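Long-range contacts in exodeoxyribonuclease III (Neisseria meningitidis, PDB 2JC4), which probably acts as a magnesium- or manganese-dependent 3'-5' exonuclease on double-stranded DNA, serving as a repair phosphodiesterase: residues T61-A66 with D86-V91; Y105-E110 with E121-A126; P115-K120 with S170-W175. One frame throughout, in Å; residues are numbered along the deposited sequence.

Contact 1: residues T61-A66 with D86-V91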
loop_
_atom_site.group_PDB
_atom_site.type_symbol
_atom_site.label_atom_id
_atom_site.label_comp_id
_atom_site.label_asym_id
_atom_site.label_seq_id
_atom_site.Cartn_x
_atom_site.Cartn_y
_atom_site.Cartn_z
ATOM N N THR A 61 -9.226 -16.144 -3.152
ATOM C CA THR A 61 -8.646 -16.384 -1.815
ATOM C C THR A 61 -7.551 -15.447 -1.352
ATOM O O THR A 61 -7.587 -15.030 -0.211
ATOM C CB THR A 61 -8.122 -17.805 -1.685
ATOM O OG1 THR A 61 -9.121 -18.690 -2.199
ATOM C CG2 THR A 61 -7.802 -18.156 -0.209
ATOM N N TYR A 62 -6.596 -15.142 -2.234
ATOM C CA TYR A 62 -5.366 -14.464 -1.849
ATOM C C TYR A 62 -5.226 -13.136 -2.539
ATOM O O TYR A 62 -5.803 -12.935 -3.616
ATOM C CB TYR A 62 -4.162 -15.315 -2.248
ATOM C CG TYR A 62 -4.206 -16.718 -1.679
ATOM C CD1 TYR A 62 -3.904 -16.947 -0.330
ATOM C CD2 TYR A 62 -4.559 -17.810 -2.484
ATOM C CE1 TYR A 62 -3.972 -18.238 0.215
ATOM C CE2 TYR A 62 -4.630 -19.121 -1.940
ATOM C CZ TYR A 62 -4.313 -19.308 -0.602
ATOM O OH TYR A 62 -4.345 -20.577 -0.055
ATOM N N ASN A 63 -4.437 -12.246 -1.933
ATOM C CA ASN A 63 -3.888 -11.093 -2.667
ATOM C C ASN A 63 -5.018 -10.187 -3.195
ATOM O O ASN A 63 -6.023 -10.016 -2.507
ATOM C CB ASN A 63 -2.961 -11.563 -3.807
ATOM C CG ASN A 63 -1.838 -12.459 -3.326
ATOM O OD1 ASN A 63 -1.208 -12.200 -2.310
ATOM N ND2 ASN A 63 -1.578 -13.514 -4.068
ATOM N N GLY A 64 -4.860 -9.625 -4.384
ATOM C CA GLY A 64 -5.885 -8.727 -4.974
ATOM C C GLY A 64 -5.605 -7.287 -4.652
ATOM O O GLY A 64 -5.401 -6.946 -3.471
ATOM N N VAL A 65 -5.588 -6.438 -5.703
ATOM C CA VAL A 65 -5.312 -4.993 -5.588
ATOM C C VAL A 65 -6.327 -4.186 -6.431
ATOM O O VAL A 65 -6.786 -4.661 -7.491
ATOM C CB VAL A 65 -3.848 -4.629 -6.040
ATOM C CG1 VAL A 65 -2.845 -5.031 -4.986
ATOM C CG2 VAL A 65 -3.477 -5.303 -7.401
ATOM N N ALA A 66 -6.711 -3.010 -5.969
ATOM C CA ALA A 66 -7.671 -2.201 -6.729
ATOM C C ALA A 66 -7.308 -0.736 -6.639
ATOM O O ALA A 66 -6.669 -0.336 -5.685
ATOM C CB ALA A 66 -9.105 -2.426 -6.187
ATOM N N ASP A 86 3.930 -14.519 -12.976
ATOM C CA ASP A 86 3.543 -14.693 -11.587
ATOM C C ASP A 86 2.002 -14.559 -11.532
ATOM O O ASP A 86 1.450 -13.551 -11.977
ATOM C CB ASP A 86 4.288 -13.671 -10.698
ATOM C CG ASP A 86 3.882 -13.751 -9.219
ATOM O OD1 ASP A 86 3.094 -14.671 -8.844
ATOM O OD2 ASP A 86 4.324 -12.833 -8.465
ATOM N N PRO A 87 1.298 -15.613 -11.058
ATOM C CA PRO A 87 -0.178 -15.518 -11.014
ATOM C C PRO A 87 -0.718 -14.657 -9.851
ATOM O O PRO A 87 -1.910 -14.333 -9.811
ATOM C CB PRO A 87 -0.613 -16.977 -10.824
ATOM C CG PRO A 87 0.543 -17.600 -10.031
ATOM C CD PRO A 87 1.784 -16.938 -10.610
ATOM N N GLN A 88 0.142 -14.306 -8.907
ATOM C CA GLN A 88 -0.297 -13.576 -7.712
ATOM C C GLN A 88 -0.632 -12.117 -8.024
ATOM O O GLN A 88 0.194 -11.367 -8.550
ATOM C CB GLN A 88 0.761 -13.663 -6.588
ATOM C CG GLN A 88 0.977 -15.135 -6.118
ATOM C CD GLN A 88 1.695 -15.272 -4.784
ATOM O OE1 GLN A 88 1.468 -14.497 -3.840
ATOM N NE2 GLN A 88 2.579 -16.259 -4.703
ATOM N N ARG A 89 -1.847 -11.728 -7.662
ATOM C CA ARG A 89 -2.380 -10.422 -8.067
ATOM C C ARG A 89 -1.917 -9.357 -7.072
ATOM O O ARG A 89 -2.531 -9.168 -6.044
ATOM C CB ARG A 89 -3.900 -10.498 -8.186
ATOM C CG ARG A 89 -4.380 -11.541 -9.220
ATOM C CD ARG A 89 -3.576 -11.424 -10.543
ATOM N NE ARG A 89 -4.270 -12.072 -11.673
ATOM C CZ ARG A 89 -3.668 -12.547 -12.772
ATOM N NH1 ARG A 89 -2.339 -12.472 -12.936
ATOM N NH2 ARG A 89 -4.408 -13.128 -13.727
ATOM N N ARG A 90 -0.820 -8.668 -7.415
ATOM C CA ARG A 90 -0.104 -7.800 -6.428
ATOM C C ARG A 90 0.219 -6.402 -6.882
ATOM O O ARG A 90 0.588 -5.572 -6.052
ATOM C CB ARG A 90 1.218 -8.445 -6.057
ATOM C CG ARG A 90 1.027 -9.709 -5.228
ATOM C CD ARG A 90 2.350 -10.270 -4.881
ATOM N NE ARG A 90 2.217 -11.439 -4.003
ATOM C CZ ARG A 90 2.055 -11.380 -2.678
ATOM N NH1 ARG A 90 1.924 -10.184 -2.075
ATOM N NH2 ARG A 90 1.976 -12.516 -1.964
ATOM N N VAL A 91 0.131 -6.139 -8.198
ATOM C CA VAL A 91 0.548 -4.820 -8.745
ATOM C C VAL A 91 -0.487 -4.362 -9.788
ATOM O O VAL A 91 -0.783 -5.074 -10.767
ATOM C CB VAL A 91 1.947 -4.902 -9.416
ATOM C CG1 VAL A 91 2.423 -3.518 -9.943
ATOM C CG2 VAL A 91 2.997 -5.506 -8.474
#
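Asn63 and Gly64, in the loop that runs into strand 65-69 of one sheet, meet Gln88, Arg89 and Arg90 in the loop leading to strand 91-96 of the other sheet. The backbone tie is a single bond, Gly64 N to Arg89 O at 2.9 Å. The same carbonyl oxygen lies 3.3 Å from Asn63 CB, so Arg89 O sits against two successive residues. With phi 93° and psi 128°, Gly64 takes a conformation that a residue with a beta carbon could hardly adopt, just where its N bonds Arg89 O.

Asn63 carries the polar end. Its ND2 donates to Gln88 OE1 at 3.2 Å and also to Gln59 OE1, its stronger partner. The two amides of Asn63 and Gln88 are close to parallel, with planes only 13° apart, and ND2 reaches OE1 from outside the carbonyl plane. Gln88 OE1 is gripped a second time by Arg90 NH2, at 2.8 Å. This joins the two loops at the active-site end of the DNase I-like alpha/beta sandwich, where the two sheets face each other; Asn63 also touches Tyr105, the predicted active-site tyrosine.

Asn63 OD1 lies over one face of the Arg90 guanidinium, toward its rim and 3.2 Å from NH2, at an angle too poor for a hydrogen bond. The group is held instead through Gln88 and through NH1, which donates to Tyr105 O. Arg90 gets there with its chain extended from CG to NE, although its beta carbon starts out away from the other loop.

Val65 sets both methyls against the Arg90-Val91 peptide: CG1 is 3.6 Å from Arg90 O and CG2 3.8 Å from Val91 N. At the far end of 86-91, Asp86 OD1 accepts from Gln88 N in an Asx turn. A dihydrogenphosphate lies beside Gln88 and Tyr62.

Contact 2: residues Y105-E110 with E121-A126. With ACT (acetate ion), chain F.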
loop_
_atom_site.group_PDB
_atom_site.type_symbol
_atom_site.label_atom_id
_atom_site.label_comp_id
_atom_site.label_asym_id
_atom_site.label_seq_id
_atom_site.Cartn_x
_atom_site.Cartn_y
_atom_site.Cartn_z
ATOM N N TYR A 105 0.611 -4.762 -3.349
ATOM C CA TYR A 105 0.473 -5.596 -2.178
ATOM C C TYR A 105 1.724 -6.492 -2.196
ATOM O O TYR A 105 1.757 -7.510 -2.912
ATOM C CB TYR A 105 -0.839 -6.434 -2.211
ATOM C CG TYR A 105 -0.796 -7.450 -1.104
ATOM C CD1 TYR A 105 -0.469 -7.045 0.194
ATOM C CD2 TYR A 105 -0.991 -8.828 -1.353
ATOM C CE1 TYR A 105 -0.371 -7.985 1.248
ATOM C CE2 TYR A 105 -0.909 -9.770 -0.291
ATOM C CZ TYR A 105 -0.573 -9.326 0.986
ATOM O OH TYR A 105 -0.423 -10.211 2.042
ATOM N N CYS A 106 2.781 -6.078 -1.479
ATOM C CA CYS A 106 4.090 -6.708 -1.621
ATOM C C CYS A 106 4.112 -8.030 -0.883
ATOM O O CYS A 106 3.370 -8.231 0.106
ATOM C CB CYS A 106 5.215 -5.829 -1.068
ATOM S SG CYS A 106 5.367 -4.244 -1.947
ATOM N N VAL A 107 4.996 -8.903 -1.334
ATOM C CA VAL A 107 5.153 -10.224 -0.713
ATOM C C VAL A 107 5.457 -10.121 0.789
ATOM O O VAL A 107 6.420 -9.467 1.199
ATOM C CB VAL A 107 6.246 -11.066 -1.425
ATOM C CG1 VAL A 107 6.289 -12.481 -0.857
ATOM C CG2 VAL A 107 5.983 -11.095 -2.934
ATOM N N ASN A 108 4.656 -10.809 1.598
ATOM C CA ASN A 108 4.901 -10.877 3.022
ATOM C C ASN A 108 6.278 -11.473 3.324
ATOM O O ASN A 108 7.101 -10.833 3.995
ATOM C CB ASN A 108 3.770 -11.643 3.734
ATOM C CG ASN A 108 3.980 -11.713 5.262
ATOM O OD1 ASN A 108 4.938 -12.332 5.740
ATOM N ND2 ASN A 108 3.114 -11.041 6.008
ATOM N N GLY A 109 6.528 -12.694 2.832
ATOM C CA GLY A 109 7.839 -13.323 2.986
ATOM C C GLY A 109 7.838 -14.425 4.024
ATOM O O GLY A 109 8.670 -15.312 3.950
ATOM N N GLU A 110 6.921 -14.327 4.990
ATOM C CA GLU A 110 6.654 -15.350 6.022
ATOM C C GLU A 110 7.698 -15.410 7.120
ATOM O O GLU A 110 7.384 -15.181 8.287
ATOM C CB GLU A 110 6.479 -16.748 5.404
ATOM C CG GLU A 110 5.921 -17.795 6.380
ATOM C CD GLU A 110 5.481 -19.047 5.637
ATOM O OE1 GLU A 110 6.348 -19.712 5.012
ATOM O OE2 GLU A 110 4.277 -19.328 5.634
ATOM N N GLU A 121 12.330 -11.618 -2.383
ATOM C CA GLU A 121 13.525 -10.991 -2.968
ATOM C C GLU A 121 13.362 -10.805 -4.467
ATOM O O GLU A 121 13.632 -9.738 -4.989
ATOM C CB GLU A 121 14.777 -11.831 -2.664
ATOM C CG GLU A 121 16.097 -11.279 -3.231
ATOM C CD GLU A 121 17.276 -12.204 -2.940
ATOM O OE1 GLU A 121 17.083 -13.365 -2.538
ATOM O OE2 GLU A 121 18.410 -11.743 -3.104
ATOM N N GLN A 122 12.926 -11.853 -5.167
ATOM C CA GLN A 122 12.871 -11.785 -6.639
ATOM C C GLN A 122 11.766 -10.811 -7.062
ATOM O O GLN A 122 11.884 -10.116 -8.083
ATOM C CB GLN A 122 12.570 -13.172 -7.213
ATOM C CG GLN A 122 13.563 -14.298 -6.776
ATOM C CD GLN A 122 13.053 -15.732 -7.097
ATOM O OE1 GLN A 122 11.870 -16.067 -6.905
ATOM N NE2 GLN A 122 13.964 -16.581 -7.580
ATOM N N TRP A 123 10.677 -10.815 -6.301
ATOM C CA TRP A 123 9.503 -9.992 -6.573
ATOM C C TRP A 123 9.885 -8.501 -6.387
ATOM O O TRP A 123 9.581 -7.648 -7.226
ATOM C CB TRP A 123 8.331 -10.433 -5.667
ATOM C CG TRP A 123 7.046 -9.746 -5.984
ATOM C CD1 TRP A 123 6.051 -10.186 -6.830
ATOM C CD2 TRP A 123 6.629 -8.484 -5.495
ATOM N NE1 TRP A 123 5.024 -9.263 -6.870
ATOM C CE2 TRP A 123 5.375 -8.199 -6.079
ATOM C CE3 TRP A 123 7.207 -7.541 -4.648
ATOM C CZ2 TRP A 123 4.690 -7.019 -5.826
ATOM C CZ3 TRP A 123 6.506 -6.368 -4.390
ATOM C CH2 TRP A 123 5.265 -6.132 -4.968
ATOM N N PHE A 124 10.561 -8.175 -5.289
ATOM C CA PHE A 124 11.021 -6.785 -5.119
ATOM C C PHE A 124 11.991 -6.299 -6.212
ATOM O O PHE A 124 11.963 -5.106 -6.607
ATOM C CB PHE A 124 11.604 -6.581 -3.720
ATOM C CG PHE A 124 10.578 -6.124 -2.709
ATOM C CD1 PHE A 124 9.814 -7.055 -1.985
ATOM C CD2 PHE A 124 10.354 -4.767 -2.511
ATOM C CE1 PHE A 124 8.856 -6.662 -1.065
ATOM C CE2 PHE A 124 9.378 -4.340 -1.577
ATOM C CZ PHE A 124 8.643 -5.277 -0.843
ATOM N N ALA A 125 12.855 -7.205 -6.680
ATOM C CA ALA A 125 13.793 -6.886 -7.759
ATOM C C ALA A 125 12.979 -6.538 -8.992
ATOM O O ALA A 125 13.301 -5.583 -9.723
ATOM C CB ALA A 125 14.684 -8.087 -8.060
ATOM N N ALA A 126 11.939 -7.332 -9.245
ATOM C CA ALA A 126 11.081 -7.089 -10.415
ATOM C C ALA A 126 10.300 -5.772 -10.250
ATOM O O ALA A 126 10.110 -5.019 -11.206
ATOM C CB ALA A 126 10.137 -8.261 -10.668
HETATM C C ACT F . 1.824 -9.332 8.783
HETATM O O ACT F . 2.766 -10.135 8.951
HETATM O OXT ACT F . 0.668 -9.810 8.643
HETATM C CH3 ACT F . 2.145 -7.882 8.751
#
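Cys106 and Val107 press on Trp123 and Phe124, joining the loop after strand 99-105 to the buried side of helix 115-135. The tight part is entirely nonpolar. Val107 comes over one face of the indole with a single methyl, CG2, which sits 3.8 Å from the centroid of the five-membered ring and 26° off its normal, a CH-pi contact. Its nearest ring atom is Trp123 CG, at 3.5 Å. Trp123 swings its ring off the helix toward the loop with CG anti to the backbone N (chi1 -174°), which lays the pyrrole end under Val107 and carries the benzo end on to Cys106.

There Cys106 SG lies 3.4 Å from Trp123 CZ3, and Cys106 CB is 3.5 Å from Phe124 CZ. The sulfur is 4.5 Å from the centroid of the Phe124 ring as well, so it lies in the angle between the two rings, oblique to each. Trp123 CZ3 stands over the centre of the Phe124 ring, so the two aromatic groups pack on each other as well as on Cys106.

The loop loosens beyond Val107. The beta carbon of Asn108 points away from 121-126, and its amide finds partners within the loop and in an acetate: OD1 takes Glu110 N at 2.9 Å on a lone pair, closing an Asx turn, and ND2 donates to an acetate oxygen at 3.1 Å. That acetate, probably from the crystallisation liquor, is also bound by His167. Glu110 is exposed and bonds to Ser114.

Polar ties to the loop backbone come from other residues: Asn148 bonds Cys106 O, and one turn earlier on the helix Lys120 NZ bonds Asn108 O. Segment 121-126 itself meets the loop through CH-pi, sulfur-aromatic and apolar contacts, which depend on shape and dispersion rather than on direction, next to the strand end that carries Tyr105.

Contact 3: residues P115-K120 with S170-W175. With 2HP (dihydrogenphosphate ion), chain G.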
loop_
_atom_site.group_PDB
_atom_site.type_symbol
_atom_site.label_atom_id
_atom_site.label_comp_id
_atom_site.label_asym_id
_atom_site.label_seq_id
_atom_site.Cartn_x
_atom_site.Cartn_y
_atom_site.Cartn_z
ATOM N N PRO A 115 10.870 -20.372 1.836
ATOM C CA PRO A 115 10.984 -20.221 0.398
ATOM C C PRO A 115 10.252 -18.965 -0.093
ATOM O O PRO A 115 10.592 -18.416 -1.133
ATOM C CB PRO A 115 10.276 -21.461 -0.165
ATOM C CG PRO A 115 10.047 -22.382 0.932
ATOM C CD PRO A 115 10.259 -21.660 2.243
ATOM N N LYS A 116 9.226 -18.543 0.639
ATOM C CA LYS A 116 8.506 -17.295 0.306
ATOM C C LYS A 116 9.367 -16.044 0.473
ATOM O O LYS A 116 9.081 -15.028 -0.114
ATOM C CB LYS A 116 7.197 -17.194 1.093
ATOM C CG LYS A 116 6.218 -18.295 0.759
ATOM C CD LYS A 116 4.957 -18.220 1.605
ATOM C CE LYS A 116 4.077 -19.412 1.240
ATOM N NZ LYS A 116 2.737 -19.298 1.880
ATOM N N PHE A 117 10.442 -16.127 1.250
ATOM C CA PHE A 117 11.380 -15.019 1.369
ATOM C C PHE A 117 12.260 -14.871 0.110
ATOM O O PHE A 117 12.683 -13.751 -0.240
ATOM C CB PHE A 117 12.263 -15.182 2.622
ATOM C CG PHE A 117 12.948 -13.903 3.054
ATOM C CD1 PHE A 117 12.212 -12.888 3.658
ATOM C CD2 PHE A 117 14.324 -13.717 2.869
ATOM C CE1 PHE A 117 12.834 -11.728 4.100
ATOM C CE2 PHE A 117 14.936 -12.537 3.292
ATOM C CZ PHE A 117 14.178 -11.552 3.898
ATOM N N LYS A 118 12.575 -16.002 -0.558
ATOM C CA LYS A 118 13.275 -15.925 -1.846
ATOM C C LYS A 118 12.334 -15.314 -2.893
ATOM O O LYS A 118 12.775 -14.510 -3.724
ATOM C CB LYS A 118 13.799 -17.303 -2.339
ATOM C CG LYS A 118 14.856 -17.931 -1.409
ATOM C CD LYS A 118 16.172 -18.183 -2.133
ATOM C CE LYS A 118 17.330 -18.392 -1.154
ATOM N NZ LYS A 118 17.344 -19.793 -0.615
ATOM N N TYR A 119 11.064 -15.728 -2.858
ATOM C CA TYR A 119 10.019 -15.110 -3.692
ATOM C C TYR A 119 10.007 -13.615 -3.424
ATOM O O TYR A 119 10.079 -12.833 -4.360
ATOM C CB TYR A 119 8.656 -15.759 -3.467
ATOM C CG TYR A 119 7.438 -15.091 -4.103
ATOM C CD1 TYR A 119 7.449 -14.642 -5.442
ATOM C CD2 TYR A 119 6.255 -14.948 -3.366
ATOM C CE1 TYR A 119 6.292 -14.025 -6.009
ATOM C CE2 TYR A 119 5.124 -14.358 -3.911
ATOM C CZ TYR A 119 5.160 -13.883 -5.234
ATOM O OH TYR A 119 4.023 -13.320 -5.752
ATOM N N LYS A 120 9.958 -13.212 -2.154
ATOM C CA LYS A 120 9.955 -11.790 -1.809
ATOM C C LYS A 120 11.119 -11.046 -2.471
ATOM O O LYS A 120 10.930 -9.958 -3.022
ATOM C CB LYS A 120 10.000 -11.564 -0.284
ATOM C CG LYS A 120 9.702 -10.124 0.142
ATOM C CD LYS A 120 9.644 -9.992 1.688
ATOM C CE LYS A 120 9.106 -8.605 2.131
ATOM N NZ LYS A 120 8.749 -8.557 3.586
ATOM N N SER A 170 17.563 -6.371 8.051
ATOM C CA SER A 170 18.499 -5.523 7.308
ATOM C C SER A 170 18.362 -5.700 5.793
ATOM O O SER A 170 18.342 -4.710 5.022
ATOM C CB SER A 170 19.934 -5.783 7.794
ATOM O OG SER A 170 20.337 -7.145 7.573
ATOM N N VAL A 171 18.213 -6.935 5.339
ATOM C CA VAL A 171 18.095 -7.126 3.884
ATOM C C VAL A 171 16.772 -6.573 3.315
ATOM O O VAL A 171 16.768 -5.947 2.257
ATOM C CB VAL A 171 18.363 -8.592 3.444
ATOM C CG1 VAL A 171 17.312 -9.563 4.018
ATOM C CG2 VAL A 171 18.486 -8.675 1.925
ATOM N N GLU A 172 15.664 -6.810 4.010
ATOM C CA GLU A 172 14.371 -6.216 3.608
ATOM C C GLU A 172 14.483 -4.710 3.581
ATOM O O GLU A 172 13.991 -4.045 2.648
ATOM C CB GLU A 172 13.272 -6.630 4.582
ATOM C CG GLU A 172 12.735 -8.048 4.345
ATOM C CD GLU A 172 11.888 -8.540 5.534
ATOM O OE1 GLU A 172 12.450 -8.701 6.627
ATOM O OE2 GLU A 172 10.665 -8.746 5.385
ATOM N N ARG A 173 15.168 -4.151 4.578
ATOM C CA ARG A 173 15.343 -2.692 4.602
ATOM C C ARG A 173 16.165 -2.203 3.406
ATOM O O ARG A 173 15.881 -1.145 2.830
ATOM C CB ARG A 173 15.900 -2.244 5.953
ATOM C CG ARG A 173 14.869 -2.406 7.033
ATOM C CD ARG A 173 15.443 -2.223 8.415
ATOM N NE ARG A 173 14.322 -2.176 9.378
ATOM C CZ ARG A 173 14.469 -2.277 10.691
ATOM N NH1 ARG A 173 15.692 -2.424 11.217
ATOM N NH2 ARG A 173 13.401 -2.190 11.487
ATOM N N GLN A 174 17.109 -3.033 2.960
ATOM C CA GLN A 174 17.821 -2.726 1.715
ATOM C C GLN A 174 16.925 -2.738 0.479
ATOM O O GLN A 174 17.079 -1.869 -0.386
ATOM C CB GLN A 174 19.031 -3.631 1.496
ATOM C CG GLN A 174 19.962 -3.104 0.337
ATOM C CD GLN A 174 20.398 -1.643 0.543
ATOM O OE1 GLN A 174 21.062 -1.291 1.536
ATOM N NE2 GLN A 174 20.035 -0.790 -0.399
ATOM N N TRP A 175 15.984 -3.681 0.401
ATOM C CA TRP A 175 15.024 -3.698 -0.712
ATOM C C TRP A 175 14.154 -2.450 -0.715
ATOM O O TRP A 175 13.907 -1.886 -1.778
ATOM C CB TRP A 175 14.144 -4.956 -0.710
ATOM C CG TRP A 175 14.957 -6.220 -0.697
ATOM C CD1 TRP A 175 16.255 -6.382 -1.128
ATOM C CD2 TRP A 175 14.526 -7.506 -0.216
ATOM N NE1 TRP A 175 16.657 -7.686 -0.916
ATOM C CE2 TRP A 175 15.614 -8.391 -0.356
ATOM C CE3 TRP A 175 13.338 -7.977 0.358
ATOM C CZ2 TRP A 175 15.541 -9.726 0.039
ATOM C CZ3 TRP A 175 13.267 -9.311 0.766
ATOM C CH2 TRP A 175 14.362 -10.164 0.592
HETATM P P 2HP G . 0.510 -18.786 -1.313
HETATM O O1 2HP G . 0.675 -18.125 0.072
HETATM O O2 2HP G . 1.775 -19.237 -2.057
HETATM O O3 2HP G . -0.322 -17.712 -2.209
HETATM O O4 2HP G . -0.414 -20.071 -1.030
#
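The Phe117 ring lies with one face beneath Trp175 CH2, which is 3.6 Å from Phe117 CZ. The two ring planes are inclined by 40° with centroids 5.2 Å apart, an oblique aromatic pair. The rim of the phenyl is occupied too: Val171 CG1 and Glu172 CD both sit in its plane, the first 3.7 Å from Phe117 CZ and the second 3.6 Å from CE1.

One turn along, Lys120 stretches its fully extended chain past Trp175, with CD at the edge of the indole, 3.8 Å from Trp175 CZ3, to reach Glu172. Its NZ forms a salt bridge with OE2 at 2.6 Å, on the anti lone pair. Both ends have further partners: NZ also donates to Asn148 O, while OE2 accepts from His167 N and OE1 bonds Ser169. Such a net would probably keep the buried pair charged.

The short helix axes stay 12.3 Å apart and cross at 24°, so long side chains bridge the gap. Two near-parallel helices side by side, 115-135 and 170-180, fit the helical layer flanking a sheet in DNase I-like alpha/beta sandwiches.

Helix 115-135 serves both contact 2 and contact 3, whose centres are 7 Å apart; the bond between Lys120 NZ and Asn108 O that links them is 2.8 Å long. Between contacts 1 and 2 the link is Arg90 NH1 to Tyr105 O, also 2.8 Å, and contact 1 reaches the helix of contact 3 where Asp86 OD2 and Tyr119 OH bond at 2.8 Å. Contacts 1 and 2 border the site around Tyr105, whose side chain is about 6 Å from the bound magnesium and about 3 Å from that of its ligand Glu34. Contact 3 lies further out, the Lys120 side chain about 14 Å from the metal. The dihydrogenphosphate beside contact 1 also accepts from Lys116 NZ, in segment 115-120, at 3.0 Å from its O1.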